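Local coordinates for protein tryptophanyl-tRNA synthetase (Cryptosporidium parvum Iowa II, PDB 3HV0) that probably catalyses the ATP-dependent attachment of tryptophan to its cognate tRNA, as a class I aminoacyl-tRNA synthetase that binds tryptophan, at residues L114-K119 / I154-E159; A162-D167 / A202-S207; Y292-G297 / L311-S316; Q318-L323 / K348-Q353; S58-E63 / P249-S254. All coordinates share one frame; numbering follows the deposited sequence.

Contact 1: L114-K119 / I154-E159; sequences LTDDEK and IFTNLE. With TRP (tryptophan), chain C.
N157 meets D117 through its side-chain amide: ND2 gives a nearly straight bond to D117 OD1 (2.7 Å, 177°), with that oxygen almost in the amide plane although the carboxylate is turned 60° against it. Asparagine suits the place because its other end, OD1, accepts from Q113. D117 OD2 is held in turn by Y165 of the second subunit. This half is tight. L114 continues a parallel pairing, L114 N bonding F155 O at 2.8 Å and N157 N bonding L114 O at 3.1 Å, while methyl L114 CD1 presses on I154 CG2 at 3.4 Å. Buried D116 belongs here too, its OD1 taking a bent bond from L158 N at 3.1 Å through the syn lone pair. The packing opens beyond: L158 is partly exposed and rests on Y165 of the second subunit, and E159 after it faces solvent. Toward the ligand, T115 OG1 donates to E118 OE1 (2.6 Å), and the same oxygen accepts from the amino nitrogen N of the bound tryptophan (2.5 Å). T115 thus lines the pocket through CG2 and holds the ligand-binding carboxylate of E118, while the start of helix 157-174 probably favours the negative charge of D116.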
# COMPACT_ATOMS: atom_id res chain seq x y z
N LEU A 114 12.53 -0.91 8.07
CA LEU A 114 12.55 0.47 8.49
C LEU A 114 11.25 1.12 8.01
O LEU A 114 11.02 1.25 6.83
CB LEU A 114 13.80 1.16 7.99
CG LEU A 114 14.96 0.69 8.89
CD1 LEU A 114 16.14 0.12 8.11
CD2 LEU A 114 15.35 1.82 9.82
N THR A 115 10.40 1.51 8.95
CA THR A 115 9.05 1.93 8.63
C THR A 115 8.94 3.42 8.32
O THR A 115 8.22 4.14 9.01
CB THR A 115 8.04 1.54 9.75
OG1 THR A 115 8.25 2.31 10.94
CG2 THR A 115 8.18 0.10 10.08
N ASP A 116 9.60 3.87 7.25
CA ASP A 116 9.50 5.31 6.90
C ASP A 116 8.06 5.76 6.55
O ASP A 116 7.73 6.92 6.74
CB ASP A 116 10.47 5.73 5.80
CG ASP A 116 10.62 4.69 4.73
OD1 ASP A 116 9.65 4.34 4.06
OD2 ASP A 116 11.71 4.18 4.52
N ASP A 117 7.24 4.85 6.03
CA ASP A 117 5.82 5.09 5.82
C ASP A 117 5.03 5.35 7.11
O ASP A 117 4.26 6.30 7.17
CB ASP A 117 5.18 3.93 5.03
CG ASP A 117 5.52 2.55 5.60
OD1 ASP A 117 6.18 2.49 6.65
OD2 ASP A 117 5.11 1.54 5.00
N GLU A 118 5.25 4.53 8.14
CA GLU A 118 4.50 4.62 9.41
C GLU A 118 4.62 5.98 10.08
O GLU A 118 3.64 6.55 10.52
CB GLU A 118 4.99 3.51 10.38
CG GLU A 118 4.46 3.60 11.82
CD GLU A 118 5.12 2.59 12.79
OE1 GLU A 118 6.18 1.99 12.44
OE2 GLU A 118 4.58 2.42 13.93
N LYS A 119 5.84 6.49 10.17
CA LYS A 119 6.17 7.64 11.02
C LYS A 119 5.81 8.92 10.32
O LYS A 119 5.40 9.88 10.96
CB LYS A 119 7.66 7.62 11.40
CG LYS A 119 8.06 6.36 12.21
CD LYS A 119 7.21 6.30 13.50
CE LYS A 119 7.62 5.18 14.44
NZ LYS A 119 6.94 5.34 15.77
N ILE A 154 18.07 -5.93 5.15
CA ILE A 154 17.47 -4.72 5.70
C ILE A 154 16.79 -3.98 4.56
O ILE A 154 17.26 -4.05 3.42
CB ILE A 154 18.53 -3.83 6.38
CG1 ILE A 154 19.43 -4.69 7.29
CG2 ILE A 154 17.86 -2.65 7.14
CD1 ILE A 154 20.48 -3.92 8.12
N PHE A 155 15.69 -3.29 4.86
CA PHE A 155 14.94 -2.58 3.84
C PHE A 155 14.01 -1.52 4.42
O PHE A 155 13.53 -1.63 5.56
CB PHE A 155 14.10 -3.59 3.03
CG PHE A 155 13.03 -4.29 3.83
CD1 PHE A 155 13.30 -5.47 4.50
CD2 PHE A 155 11.74 -3.75 3.92
CE1 PHE A 155 12.32 -6.11 5.23
CE2 PHE A 155 10.77 -4.37 4.65
CZ PHE A 155 11.06 -5.56 5.32
N THR A 156 13.74 -0.49 3.62
CA THR A 156 12.72 0.49 3.97
C THR A 156 11.41 0.13 3.27
O THR A 156 11.42 -0.40 2.17
CB THR A 156 13.11 1.93 3.56
OG1 THR A 156 12.84 2.14 2.16
CG2 THR A 156 14.57 2.23 3.90
N ASN A 157 10.29 0.47 3.89
CA ASN A 157 9.01 0.22 3.26
C ASN A 157 8.86 0.97 1.94
O ASN A 157 8.28 0.45 1.00
CB ASN A 157 7.86 0.55 4.21
CG ASN A 157 7.64 -0.50 5.25
OD1 ASN A 157 8.05 -1.64 5.10
ND2 ASN A 157 6.99 -0.11 6.34
N LEU A 158 9.39 2.18 1.83
CA LEU A 158 9.26 2.90 0.56
C LEU A 158 9.95 2.16 -0.59
O LEU A 158 9.59 2.31 -1.75
CB LEU A 158 9.76 4.35 0.67
CG LEU A 158 8.75 5.35 1.29
CD1 LEU A 158 9.10 6.80 0.93
CD2 LEU A 158 7.36 5.11 0.82
N GLU A 159 10.95 1.34 -0.26
CA GLU A 159 11.71 0.69 -1.31
C GLU A 159 11.33 -0.74 -1.58
O GLU A 159 11.59 -1.22 -2.66
CB GLU A 159 13.18 0.86 -1.06
CG GLU A 159 13.64 2.23 -1.54
CD GLU A 159 15.04 2.55 -1.17
OE1 GLU A 159 15.68 1.76 -0.44
OE2 GLU A 159 15.51 3.61 -1.62
N TRP C . 6.67 0.24 14.16
CA TRP C . 7.85 -0.20 14.96
C TRP C . 8.34 0.94 15.84
O TRP C . 8.03 2.12 15.57
CB TRP C . 8.99 -0.73 14.08
CG TRP C . 8.83 -2.17 13.67
CD1 TRP C . 8.45 -2.65 12.43
CD2 TRP C . 9.05 -3.34 14.48
NE1 TRP C . 8.43 -4.01 12.43
CE2 TRP C . 8.78 -4.46 13.68
CE3 TRP C . 9.45 -3.53 15.80
CZ2 TRP C . 8.89 -5.77 14.16
CZ3 TRP C . 9.56 -4.83 16.27
CH2 TRP C . 9.27 -5.93 15.45
OXT TRP C . 9.03 0.68 16.85

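Contact 2: A162-D167 / A202-S207; sequences AELYPD and AAPAFS
The helix 162-167 and the 3-10 turn at 203-205 come closest where the CA atoms of D167 and A203 stand 5.7 Å apart, and no hydrogen bond links the two segments. What joins them is small, buried, mostly apolar surface. A203 points its methyl at the helix, and alanine suits the spot because D167 CB lies just 4.1 Å from A203 CB. Next to it, L164 sends one branch forward: CD2 touches A203 CB at 4.2 Å and the ring atom P204 CG at 4.1 Å, the leucine crossing the proline at about a right angle. With its CG anti to the carbonyl carbon (chi1 -63°), L164 lays this branch over both residues. D167 seems odd in such company, yet its carboxylate is well supplied. OD2 accepts from S208 and S209, just beyond the turn, while OD1 pairs with R170 and Y246. The carboxylate stands at 81° to the ring of F206, and its OD2 lies 4.1 Å from F206 CB. Y246 also meets that phenyl ring, so the aspartate and the aromatic share a neighbour. Behind the turn, P204 packs on Y78, the tyrosine that hydrogen-bonds the bound tryptophan, and the side chain of P204 is about 6 Å from the ligand. Helix 157-174 therefore backs a turn in the second layer of the tryptophan pocket of the Rossmann-type catalytic core.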
# COMPACT_ATOMS: atom_id res chain seq x y z
N ALA A 162 6.49 -3.07 -2.92
CA ALA A 162 5.94 -3.90 -3.97
C ALA A 162 6.08 -5.36 -3.67
O ALA A 162 5.18 -6.13 -3.95
CB ALA A 162 6.63 -3.60 -5.29
N GLU A 163 7.21 -5.75 -3.11
CA GLU A 163 7.38 -7.14 -2.67
C GLU A 163 6.42 -7.49 -1.52
O GLU A 163 5.96 -8.61 -1.43
CB GLU A 163 8.82 -7.41 -2.27
CG GLU A 163 9.82 -7.33 -3.43
CD GLU A 163 9.77 -8.53 -4.36
OE1 GLU A 163 9.30 -9.61 -3.95
OE2 GLU A 163 10.24 -8.38 -5.51
N LEU A 164 6.11 -6.53 -0.65
CA LEU A 164 5.15 -6.78 0.45
C LEU A 164 3.67 -6.68 0.02
O LEU A 164 2.78 -7.24 0.68
CB LEU A 164 5.39 -5.81 1.62
CG LEU A 164 6.78 -5.93 2.31
CD1 LEU A 164 6.94 -4.84 3.36
CD2 LEU A 164 6.99 -7.32 2.89
N TYR A 165 3.41 -5.98 -1.08
CA TYR A 165 2.04 -5.62 -1.42
C TYR A 165 1.10 -6.84 -1.50
O TYR A 165 -0.02 -6.76 -1.02
CB TYR A 165 1.98 -4.80 -2.71
CG TYR A 165 0.72 -3.95 -2.88
CD1 TYR A 165 0.03 -3.43 -1.80
CD2 TYR A 165 0.26 -3.61 -4.14
CE1 TYR A 165 -1.10 -2.63 -1.97
CE2 TYR A 165 -0.89 -2.81 -4.33
CZ TYR A 165 -1.56 -2.33 -3.23
OH TYR A 165 -2.68 -1.53 -3.36
N PRO A 166 1.55 -7.96 -2.08
CA PRO A 166 0.59 -9.07 -2.17
C PRO A 166 0.11 -9.58 -0.82
O PRO A 166 -1.07 -9.82 -0.65
CB PRO A 166 1.38 -10.16 -2.93
CG PRO A 166 2.36 -9.41 -3.73
CD PRO A 166 2.76 -8.24 -2.87
N ASP A 167 1.01 -9.70 0.15
CA ASP A 167 0.63 -10.16 1.48
C ASP A 167 -0.07 -9.06 2.25
O ASP A 167 -0.90 -9.34 3.07
CB ASP A 167 1.85 -10.65 2.25
CG ASP A 167 2.31 -12.03 1.81
OD1 ASP A 167 1.53 -12.75 1.14
OD2 ASP A 167 3.46 -12.41 2.16
N ALA A 202 2.72 -6.28 9.57
CA ALA A 202 2.44 -7.70 9.69
C ALA A 202 3.16 -8.52 8.61
O ALA A 202 3.75 -9.54 8.91
CB ALA A 202 0.96 -7.94 9.62
N ALA A 203 3.14 -8.02 7.38
CA ALA A 203 3.51 -8.79 6.19
C ALA A 203 4.89 -9.49 6.21
O ALA A 203 5.04 -10.57 5.64
CB ALA A 203 3.35 -7.93 4.92
N PRO A 204 5.90 -8.87 6.83
CA PRO A 204 7.19 -9.56 6.86
C PRO A 204 7.24 -10.74 7.82
O PRO A 204 8.19 -11.55 7.74
CB PRO A 204 8.18 -8.47 7.30
CG PRO A 204 7.49 -7.16 7.00
CD PRO A 204 6.03 -7.44 7.20
N ALA A 205 6.25 -10.90 8.70
CA ALA A 205 6.20 -12.12 9.54
C ALA A 205 5.77 -13.38 8.74
O ALA A 205 5.63 -14.45 9.31
CB ALA A 205 5.33 -11.91 10.74
N PHE A 206 5.54 -13.25 7.43
CA PHE A 206 5.27 -14.42 6.58
C PHE A 206 6.35 -14.56 5.54
O PHE A 206 6.68 -13.58 4.88
CB PHE A 206 3.95 -14.30 5.82
CG PHE A 206 2.74 -14.18 6.69
CD1 PHE A 206 2.46 -15.14 7.63
CD2 PHE A 206 1.86 -13.14 6.52
CE1 PHE A 206 1.34 -15.04 8.43
CE2 PHE A 206 0.73 -13.04 7.30
CZ PHE A 206 0.48 -13.99 8.27
N SER A 207 6.84 -15.78 5.36
CA SER A 207 7.96 -16.07 4.48
C SER A 207 7.65 -15.82 3.02
O SER A 207 8.55 -15.57 2.24
CB SER A 207 8.41 -17.53 4.65
OG SER A 207 7.42 -18.43 4.21

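Contact 3: Y292-G297 / L311-S316; sequences YAFSGG and LDVDVS
V315 N donates to F294 O (2.9 Å, 174°), and G296 N donates to D314 OD1 at 2.9 Å, on the anti side of that oxygen. These two bonds stitch the loop after helix 282-292 to the first turn of helix 315-323. Apolar atoms fill in beside them. V315 CG2 rests 3.5 Å from F294 CB, and the valine's branched shape lets it cover the backbone oxygen of F294 as well. V313 CG2 lies 3.4 Å from G296 CA, a closeness that suits glycine, which brings no side chain to this spot. F294 is an exposed residue, and its ring turns an edge to V313 O.

A water completes the first shell. It donates to F294 O and to D314 OD1 (3.0 Å from that oxygen) and accepts from S316 OG, also at 3.0 Å. D314 is the pivot. CG is anti to the backbone N (chi1 -170°), which carries OD1 across to the loop, while OD2 takes W317 N and so caps the helix. Farther out, Y337 also donates to D314 OD1. S295 closes an ST turn, its OG accepting from G297 N at 3.3 Å, and it has a further partner in S344 on the helix 344-367.

One carboxylate thus serves two ends: OD2 meets the N-terminus of a helix, whose dipole probably favours its negative charge, and OD1 gathers three donors, which should fix its rotation and, with it, the loop.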
# COMPACT_ATOMS: atom_id res chain seq x y z
N TYR A 292 18.00 14.47 33.96
CA TYR A 292 16.73 13.86 33.54
C TYR A 292 16.49 12.43 34.07
O TYR A 292 15.39 11.89 33.91
CB TYR A 292 16.62 13.84 32.00
CG TYR A 292 16.61 15.20 31.32
CD1 TYR A 292 15.43 15.95 31.23
CD2 TYR A 292 17.77 15.73 30.75
CE1 TYR A 292 15.42 17.20 30.60
CE2 TYR A 292 17.76 16.98 30.12
CZ TYR A 292 16.58 17.71 30.05
OH TYR A 292 16.56 18.95 29.44
N ALA A 293 17.51 11.81 34.66
CA ALA A 293 17.41 10.43 35.14
C ALA A 293 16.80 10.40 36.53
O ALA A 293 17.45 10.80 37.49
CB ALA A 293 18.77 9.75 35.15
N PHE A 294 15.56 9.92 36.63
CA PHE A 294 14.85 9.90 37.91
C PHE A 294 15.57 9.01 38.94
O PHE A 294 15.78 7.81 38.72
CB PHE A 294 13.41 9.41 37.72
CG PHE A 294 12.54 9.62 38.92
CD1 PHE A 294 11.84 10.81 39.10
CD2 PHE A 294 12.40 8.62 39.89
CE1 PHE A 294 11.03 11.01 40.21
CE2 PHE A 294 11.60 8.81 41.00
CZ PHE A 294 10.91 10.01 41.16
N SER A 295 15.95 9.61 40.07
CA SER A 295 16.64 8.90 41.14
C SER A 295 15.64 8.27 42.10
O SER A 295 14.53 8.77 42.27
CB SER A 295 17.57 9.86 41.91
OG SER A 295 18.43 9.16 42.80
N GLY A 296 16.05 7.15 42.70
CA GLY A 296 15.28 6.51 43.77
C GLY A 296 15.84 6.80 45.15
O GLY A 296 15.26 6.38 46.17
N GLY A 297 16.96 7.52 45.20
CA GLY A 297 17.61 7.89 46.46
C GLY A 297 16.88 9.03 47.14
O GLY A 297 16.09 9.72 46.51
N LEU A 311 15.21 0.84 44.48
CA LEU A 311 15.75 0.34 43.21
C LEU A 311 14.70 0.18 42.13
O LEU A 311 15.03 0.16 40.95
CB LEU A 311 16.46 -1.00 43.41
CG LEU A 311 17.83 -0.95 44.09
CD1 LEU A 311 17.68 -0.81 45.61
CD2 LEU A 311 18.63 -2.19 43.77
N ASP A 312 13.43 0.07 42.51
CA ASP A 312 12.36 -0.11 41.53
C ASP A 312 12.04 1.18 40.76
O ASP A 312 11.57 1.12 39.61
CB ASP A 312 11.11 -0.67 42.21
CG ASP A 312 11.27 -2.13 42.59
OD1 ASP A 312 11.76 -2.42 43.70
OD2 ASP A 312 10.91 -3.00 41.78
N VAL A 313 12.28 2.33 41.39
CA VAL A 313 12.05 3.64 40.77
C VAL A 313 13.32 4.28 40.19
O VAL A 313 13.21 5.17 39.34
CB VAL A 313 11.43 4.62 41.77
CG1 VAL A 313 10.10 4.08 42.28
CG2 VAL A 313 12.39 4.89 42.92
N ASP A 314 14.50 3.86 40.65
CA ASP A 314 15.77 4.44 40.19
C ASP A 314 16.09 4.06 38.74
O ASP A 314 16.35 2.90 38.42
CB ASP A 314 16.93 4.07 41.11
CG ASP A 314 18.19 4.86 40.80
OD1 ASP A 314 18.40 5.96 41.39
OD2 ASP A 314 18.98 4.40 39.96
N VAL A 315 16.07 5.07 37.86
CA VAL A 315 16.24 4.88 36.43
C VAL A 315 17.66 4.45 36.11
O VAL A 315 17.88 3.69 35.17
CB VAL A 315 15.91 6.17 35.64
CG1 VAL A 315 16.21 6.00 34.14
CG2 VAL A 315 14.44 6.59 35.87
N SER A 316 18.62 4.93 36.88
CA SER A 316 20.02 4.56 36.66
C SER A 316 20.27 3.08 37.00
O SER A 316 20.98 2.40 36.27
CB SER A 316 20.96 5.48 37.45
OG SER A 316 20.88 6.82 36.99
O HOH W 1 18.91 7.79 39.08

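Contact 4: Q318-L323 / K348-Q353; sequences QYLRFL and KSILVQ
The carbonyl oxygen of Y319, a residue that packs on L351, is gripped by two backbone N-H groups, L323 N at 3.2 Å and, weakly, F322 N. That pattern belongs to the last turn of helix 315-323, and the turn presents Y319, L323 and, only through the end of its side chain, L320 to helix 348-353. Between the two segments there is no hydrogen bond; the join is entirely apolar.

L351 does most of the work. Its CG lies anti to the backbone N (chi1 170°), and the branch point therefore leans out to the other helix instead of running along its own. Methyl CD1 meets Y319 CB at 3.5 Å and, more loosely, L323 CD2 at 4.1 Å, the two leucines crossing at about a right angle. The other methyl, CD2, rests against S316, one turn earlier. L320 answers from the opposite wall: its CD2 sits 3.6 Å from L351 CA and 3.8 Å from L351 CB, and also reaches I350 CG2; the side chain touches I347 beyond the segment. Leucine suits both places because its two methyls let it touch several neighbours at once. Y319 offers chiefly its CB here, its ring leading off to L257, while I289 of helix 282-292 lies against L351 from another side.

The local axes pass 10.0 Å apart and cross at 36°, running in the same general direction. L351 sits as a knob in the hole made by S316, Y319, L320 and L323, a knobs-into-holes packing of the helical region that follows the Rossmann core and in this family probably contributes to tRNA recognition.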
# COMPACT_ATOMS: atom_id res chain seq x y z
N GLN A 318 18.05 0.56 36.89
CA GLN A 318 17.38 -0.18 35.82
C GLN A 318 18.15 -0.14 34.49
O GLN A 318 18.08 -1.09 33.73
CB GLN A 318 15.95 0.35 35.62
N TYR A 319 18.89 0.94 34.22
CA TYR A 319 19.75 1.00 33.03
C TYR A 319 20.94 0.04 33.11
O TYR A 319 21.28 -0.62 32.14
CB TYR A 319 20.29 2.41 32.81
CG TYR A 319 19.50 3.24 31.85
CD1 TYR A 319 18.22 3.65 32.15
CD2 TYR A 319 20.05 3.63 30.63
CE1 TYR A 319 17.49 4.42 31.28
CE2 TYR A 319 19.33 4.40 29.75
CZ TYR A 319 18.05 4.80 30.08
OH TYR A 319 17.33 5.58 29.20
N LEU A 320 21.59 0.01 34.27
CA LEU A 320 22.72 -0.88 34.51
C LEU A 320 22.37 -2.36 34.42
O LEU A 320 23.24 -3.18 34.13
CB LEU A 320 23.30 -0.62 35.90
CG LEU A 320 23.99 0.73 36.10
CD1 LEU A 320 24.29 0.89 37.56
CD2 LEU A 320 25.26 0.83 35.25
N ARG A 321 21.11 -2.70 34.68
CA ARG A 321 20.64 -4.08 34.56
C ARG A 321 20.71 -4.58 33.11
O ARG A 321 21.02 -5.74 32.86
CB ARG A 321 19.23 -4.22 35.12
CG ARG A 321 19.17 -4.01 36.63
CD ARG A 321 17.80 -4.21 37.22
NE ARG A 321 17.49 -5.62 37.37
CZ ARG A 321 16.75 -6.34 36.52
NH1 ARG A 321 16.22 -5.79 35.44
NH2 ARG A 321 16.54 -7.63 36.77
N PHE A 322 20.43 -3.67 32.16
CA PHE A 322 20.49 -3.97 30.73
C PHE A 322 21.93 -4.03 30.27
O PHE A 322 22.29 -4.87 29.44
CB PHE A 322 19.77 -2.88 29.91
CG PHE A 322 18.27 -2.88 30.07
CD1 PHE A 322 17.69 -2.52 31.28
CD2 PHE A 322 17.44 -3.18 29.02
CE1 PHE A 322 16.32 -2.50 31.45
CE2 PHE A 322 16.05 -3.16 29.17
CZ PHE A 322 15.49 -2.82 30.40
N LEU A 323 22.76 -3.13 30.79
CA LEU A 323 24.12 -2.92 30.28
C LEU A 323 25.18 -3.84 30.91
O LEU A 323 26.02 -4.40 30.20
CB LEU A 323 24.54 -1.46 30.45
CG LEU A 323 24.14 -0.49 29.33
CD1 LEU A 323 22.66 -0.58 29.00
CD2 LEU A 323 24.49 0.93 29.73
N LYS A 348 25.06 7.00 39.37
CA LYS A 348 24.84 7.70 38.11
C LYS A 348 26.13 7.83 37.31
O LYS A 348 26.08 7.89 36.08
CB LYS A 348 24.24 9.08 38.36
CG LYS A 348 22.85 9.02 38.96
CD LYS A 348 22.35 10.39 39.33
CE LYS A 348 21.59 11.03 38.18
NZ LYS A 348 20.22 10.45 38.05
N SER A 349 27.26 7.87 38.01
CA SER A 349 28.56 7.95 37.35
C SER A 349 28.95 6.60 36.75
O SER A 349 29.40 6.54 35.61
CB SER A 349 29.64 8.45 38.31
OG SER A 349 30.94 8.24 37.77
N ILE A 350 28.75 5.53 37.50
CA ILE A 350 29.02 4.18 37.00
C ILE A 350 28.28 3.90 35.68
O ILE A 350 28.85 3.37 34.73
CB ILE A 350 28.65 3.10 38.04
CG1 ILE A 350 29.53 3.21 39.28
CG2 ILE A 350 28.80 1.71 37.44
CD1 ILE A 350 29.08 2.38 40.46
N LEU A 351 27.00 4.28 35.65
CA LEU A 351 26.16 4.18 34.45
C LEU A 351 26.67 5.02 33.28
O LEU A 351 26.68 4.55 32.14
CB LEU A 351 24.73 4.61 34.77
CG LEU A 351 23.77 4.78 33.60
CD1 LEU A 351 23.65 3.50 32.80
CD2 LEU A 351 22.43 5.23 34.11
N VAL A 352 27.07 6.26 33.56
CA VAL A 352 27.65 7.16 32.56
C VAL A 352 28.84 6.52 31.85
O VAL A 352 28.91 6.54 30.62
CB VAL A 352 28.09 8.53 33.17
CG1 VAL A 352 28.99 9.32 32.21
CG2 VAL A 352 26.86 9.36 33.57
N GLN A 353 29.76 5.94 32.63
CA GLN A 353 30.95 5.34 32.03
C GLN A 353 30.64 4.06 31.29
O GLN A 353 31.30 3.76 30.29
CB GLN A 353 32.07 5.16 33.07
CG GLN A 353 32.19 3.79 33.73
CD GLN A 353 33.57 3.60 34.36
OE1 GLN A 353 34.27 2.63 34.06
NE2 GLN A 353 33.98 4.55 35.22

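Contact 5: S58-E63 / P249-S254; sequences SHRDFE and PSSIHS
The H253 ring lies against the neighbouring strand, with the backbone carbon H59 CA over one face, 4.2 Å from its centroid, a CH-pi contact. R60 comes to the same imidazole at its edge, R60 CG being 3.8 Å from H253 CE1. Arginine suits the spot, its chain long enough to pass this edge, bend at chi3 and still bring its guanidinium, 81° from the imidazole plane, to a salt bridge with D231. The strands are antiparallel: R60 N gives to S251 O (2.9 Å), S251 N returns a bond to R60 O (3.0 Å), and H253 N reaches S58 O at 2.8 Å. This pairing joins an N-terminal strand to the edge of the parallel strands of the class I Rossmann fold. On the sheet face bearing H59 and I252, the torsions are telling. H59 tucks CG between its backbone N and carbonyl carbon (chi1 73°), swinging ND1 back to accept F62 N at 3.3 Å, close to the ring plane. F62 turns CG the other way, anti to N, and its flat ring gives the methyl I252 CD1 a face to rest on, 4.1 Å from the centroid and almost on the normal. D61, between R60 and F62, has a left-handed helical backbone and sends its carboxylate to R238.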
# COMPACT_ATOMS: atom_id res chain seq x y z
N SER A 58 8.82 -12.49 27.95
CA SER A 58 7.52 -12.92 27.45
C SER A 58 7.63 -13.49 26.04
O SER A 58 8.56 -13.15 25.31
CB SER A 58 6.58 -11.72 27.48
OG SER A 58 5.25 -12.15 27.66
N HIS A 59 6.69 -14.36 25.67
CA HIS A 59 6.67 -14.95 24.33
C HIS A 59 5.30 -15.45 23.86
O HIS A 59 4.38 -15.62 24.65
CB HIS A 59 7.66 -16.10 24.25
CG HIS A 59 7.20 -17.33 24.98
ND1 HIS A 59 6.79 -18.47 24.33
CD2 HIS A 59 7.06 -17.58 26.30
CE1 HIS A 59 6.44 -19.38 25.23
NE2 HIS A 59 6.59 -18.86 26.43
N ARG A 60 5.18 -15.66 22.56
CA ARG A 60 4.12 -16.45 21.94
C ARG A 60 4.76 -17.50 21.05
O ARG A 60 5.46 -17.18 20.10
CB ARG A 60 3.22 -15.56 21.08
CG ARG A 60 2.61 -14.44 21.85
CD ARG A 60 1.54 -13.68 21.07
NE ARG A 60 0.40 -13.45 21.95
CZ ARG A 60 -0.33 -12.34 22.02
NH1 ARG A 60 -0.06 -11.30 21.24
NH2 ARG A 60 -1.33 -12.27 22.88
N ASP A 61 4.53 -18.77 21.38
CA ASP A 61 4.99 -19.91 20.59
C ASP A 61 6.48 -19.87 20.27
O ASP A 61 6.89 -20.32 19.19
CB ASP A 61 4.18 -20.05 19.29
CG ASP A 61 2.73 -20.45 19.53
OD1 ASP A 61 2.36 -20.85 20.64
OD2 ASP A 61 1.94 -20.36 18.58
N PHE A 62 7.27 -19.33 21.19
CA PHE A 62 8.72 -19.46 21.13
C PHE A 62 9.10 -20.94 21.27
O PHE A 62 10.09 -21.37 20.70
CB PHE A 62 9.39 -18.63 22.23
CG PHE A 62 10.91 -18.73 22.24
CD1 PHE A 62 11.67 -18.19 21.22
CD2 PHE A 62 11.57 -19.35 23.29
CE1 PHE A 62 13.05 -18.28 21.23
CE2 PHE A 62 12.95 -19.44 23.31
CZ PHE A 62 13.69 -18.91 22.27
N GLU A 63 8.32 -21.71 22.01
CA GLU A 63 8.59 -23.17 22.12
C GLU A 63 8.46 -23.88 20.75
O GLU A 63 9.13 -24.86 20.51
CB GLU A 63 7.73 -23.84 23.23
CG GLU A 63 6.25 -24.10 22.91
CD GLU A 63 5.43 -22.84 22.75
OE1 GLU A 63 5.89 -21.76 23.19
OE2 GLU A 63 4.32 -22.93 22.15
N PRO A 249 3.38 -16.51 13.08
CA PRO A 249 4.72 -16.14 13.54
C PRO A 249 4.81 -16.21 15.06
O PRO A 249 3.82 -15.97 15.76
CB PRO A 249 4.86 -14.70 13.07
CG PRO A 249 3.50 -14.18 13.13
CD PRO A 249 2.60 -15.31 12.72
N SER A 250 5.97 -16.59 15.56
CA SER A 250 6.24 -16.58 16.98
C SER A 250 6.90 -15.27 17.38
O SER A 250 7.49 -14.60 16.55
CB SER A 250 7.20 -17.71 17.31
OG SER A 250 6.67 -18.90 16.80
N SER A 251 6.84 -14.94 18.67
CA SER A 251 7.46 -13.74 19.14
C SER A 251 8.07 -13.91 20.51
O SER A 251 7.66 -14.77 21.25
CB SER A 251 6.47 -12.56 19.11
OG SER A 251 5.19 -12.93 19.57
N ILE A 252 9.07 -13.09 20.80
CA ILE A 252 9.69 -12.98 22.10
C ILE A 252 9.82 -11.49 22.42
O ILE A 252 10.33 -10.72 21.61
CB ILE A 252 11.06 -13.72 22.12
CG1 ILE A 252 11.65 -13.74 23.52
CG2 ILE A 252 12.03 -13.11 21.13
CD1 ILE A 252 12.53 -15.01 23.78
N HIS A 253 9.36 -11.08 23.60
CA HIS A 253 9.03 -9.68 23.87
C HIS A 253 9.87 -9.09 24.97
O HIS A 253 10.04 -9.72 26.01
CB HIS A 253 7.57 -9.52 24.31
CG HIS A 253 6.60 -10.37 23.56
ND1 HIS A 253 5.54 -11.00 24.18
CD2 HIS A 253 6.50 -10.68 22.24
CE1 HIS A 253 4.84 -11.66 23.28
NE2 HIS A 253 5.40 -11.48 22.09
N SER A 254 10.31 -7.85 24.78
CA SER A 254 11.13 -7.15 25.79
C SER A 254 10.43 -6.01 26.51
O SER A 254 9.49 -5.39 26.00
CB SER A 254 12.43 -6.64 25.18
OG SER A 254 12.17 -5.67 24.19

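Overall arrangement
The five contacts divide between the Rossmann core and the helical region. Contacts 1 and 5 reach the same sheet from different strands, their centres about 24 Å apart, with contact 1 directly at the tryptophan pocket. Contact 2 touches both: F155 and N157 of contact 1 pack on L164, and A205 meets P249 of contact 5 with 3.7 Å between their CB atoms. Contacts 1 and 2 also face the second subunit. Contacts 3 and 4 share helix 315-323, centres about 11 Å apart, and lie across the chain's centre from contacts 1 and 2. Contact 4 comes nearest the core, with atoms about 6 Å from contact 5.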